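Local coordinates for protein probable UbiX-like flavin prenyltransferase (PDB 1SBZ) that probably transfers a dimethylallyl group to reduced FMN, making the prenylated flavin cofactor used by a partner phenolic acid decarboxylase, at residues Leu91-Arg95 with Asn133-Leu137. Sequence-based numbering, arbitrary orientation.
Sequences LAGIR and NMLAL
Arg95 lies across the neighbouring helix with its guanidinium laid over Ala136, whose CB sits 3.2 Å from the guanidinium plane, toward its rim, and 3.4 Å from Arg95 NE. A bend at chi2 (-88°) turns the arginine chain over this methyl, and CG also rests on it, 3.6 Å from Ala136 CB. The Asn133 side chain meets that of Arg95 at about a right angle, its amide standing 80° from the guanidinium plane. Against the aliphatic base of Arg95, Leu137 reaches back between the helices, its CD1 4.0 Å from Arg95 CB. The Leu137 and Leu91 side chains run past each other in opposite directions, bringing Leu137 CD1 to 3.7 Å from Leu91 CD2. The other Leu137 methyl, CD2, meets Ile94 CG2 at 4.1 Å, the two side chains crossing at about a right angle. Leu91 CD2 also reaches Met134 CG. Arg95 NH2 forms a salt bridge with Glu132 of a neighbouring subunit, so the contact also borders an interface of the dodecamer. The axes of segments 91-95 and 133-137, on helices 88-96 and 128-139, come within 9.4 Å at 43°, and Leu91, Ile94 and Leu137 pack on strand 116-121 of the six-stranded parallel, Rossmann-like sheet.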
loop_
_atom_site.group_PDB
_atom_site.type_symbol
_atom_site.label_atom_id
_atom_site.label_comp_id
_atom_site.label_asym_id
_atom_site.label_seq_id
_atom_site.Cartn_x
_atom_site.Cartn_y
_atom_site.Cartn_z
ATOM N N LEU D 91 -12.085 2.074 20.985
ATOM C CA LEU D 91 -10.899 2.235 20.139
ATOM C C LEU D 91 -11.264 2.144 18.650
ATOM O O LEU D 91 -10.868 3.001 17.850
ATOM C CB LEU D 91 -9.859 1.167 20.511
ATOM C CG LEU D 91 -8.447 1.098 19.904
ATOM C CD1 LEU D 91 -8.473 0.624 18.496
ATOM C CD2 LEU D 91 -7.701 2.404 19.985
ATOM N N ALA D 92 -12.022 1.110 18.298
ATOM C CA ALA D 92 -12.454 0.875 16.926
ATOM C C ALA D 92 -13.348 1.988 16.393
ATOM O O ALA D 92 -13.227 2.385 15.238
ATOM C CB ALA D 92 -13.163 -0.457 16.822
ATOM N N GLY D 93 -14.237 2.492 17.247
ATOM C CA GLY D 93 -15.117 3.596 16.893
ATOM C C GLY D 93 -14.356 4.867 16.581
ATOM O O GLY D 93 -14.650 5.543 15.586
ATOM N N ILE D 94 -13.379 5.190 17.428
ATOM C CA ILE D 94 -12.555 6.380 17.240
ATOM C C ILE D 94 -11.736 6.299 15.946
ATOM O O ILE D 94 -11.691 7.268 15.179
ATOM C CB ILE D 94 -11.669 6.659 18.484
ATOM C CG1 ILE D 94 -12.560 6.944 19.711
ATOM C CG2 ILE D 94 -10.732 7.863 18.228
ATOM C CD1 ILE D 94 -11.843 6.802 21.080
ATOM N N ARG D 95 -11.124 5.143 15.697
ATOM C CA ARG D 95 -10.330 4.921 14.479
ATOM C C ARG D 95 -11.168 5.056 13.207
ATOM O O ARG D 95 -10.719 5.651 12.234
ATOM C CB ARG D 95 -9.642 3.551 14.524
ATOM C CG ARG D 95 -8.633 3.303 13.388
ATOM C CD ARG D 95 -9.245 2.715 12.107
ATOM N NE ARG D 95 -8.311 2.747 10.979
ATOM C CZ ARG D 95 -8.026 3.831 10.256
ATOM N NH1 ARG D 95 -8.593 5.006 10.537
ATOM N NH2 ARG D 95 -7.161 3.746 9.250
ATOM N N ASN D 133 -6.151 -0.967 14.421
ATOM C CA ASN D 133 -6.794 0.236 14.939
ATOM C C ASN D 133 -5.837 1.059 15.792
ATOM O O ASN D 133 -5.788 2.283 15.662
ATOM C CB ASN D 133 -8.065 -0.109 15.727
ATOM C CG ASN D 133 -9.164 -0.745 14.856
ATOM O OD1 ASN D 133 -10.072 -1.410 15.371
ATOM N ND2 ASN D 133 -9.089 -0.537 13.548
HETATM N N MSE D 134 -5.071 0.387 16.651
HETATM C CA MSE D 134 -4.066 1.069 17.470
HETATM C C MSE D 134 -2.996 1.761 16.629
HETATM O O MSE D 134 -2.583 2.881 16.934
HETATM C CB MSE D 134 -3.409 0.089 18.436
HETATM C CG MSE D 134 -4.331 -0.291 19.577
HETATM SE SE MSE D 134 -3.641 -1.749 20.675
HETATM C CE MSE D 134 -2.361 -0.872 21.605
ATOM N N LEU D 135 -2.535 1.084 15.583
ATOM C CA LEU D 135 -1.518 1.654 14.704
ATOM C C LEU D 135 -2.051 2.870 13.924
ATOM O O LEU D 135 -1.384 3.893 13.829
ATOM C CB LEU D 135 -0.957 0.582 13.748
ATOM C CG LEU D 135 0.070 1.046 12.699
ATOM C CD1 LEU D 135 1.333 1.644 13.328
ATOM C CD2 LEU D 135 0.438 -0.110 11.764
ATOM N N ALA D 136 -3.248 2.749 13.366
ATOM C CA ALA D 136 -3.823 3.835 12.573
ATOM C C ALA D 136 -3.850 5.138 13.379
ATOM O O ALA D 136 -3.453 6.186 12.882
ATOM C CB ALA D 136 -5.221 3.461 12.110
ATOM N N LEU D 137 -4.304 5.042 14.629
ATOM C CA LEU D 137 -4.419 6.189 15.528
ATOM C C LEU D 137 -3.062 6.676 16.031
ATOM O O LEU D 137 -2.849 7.883 16.167
ATOM C CB LEU D 137 -5.353 5.859 16.696
ATOM C CG LEU D 137 -6.853 5.816 16.384
ATOM C CD1 LEU D 137 -7.622 5.242 17.567
ATOM C CD2 LEU D 137 -7.398 7.211 16.003
#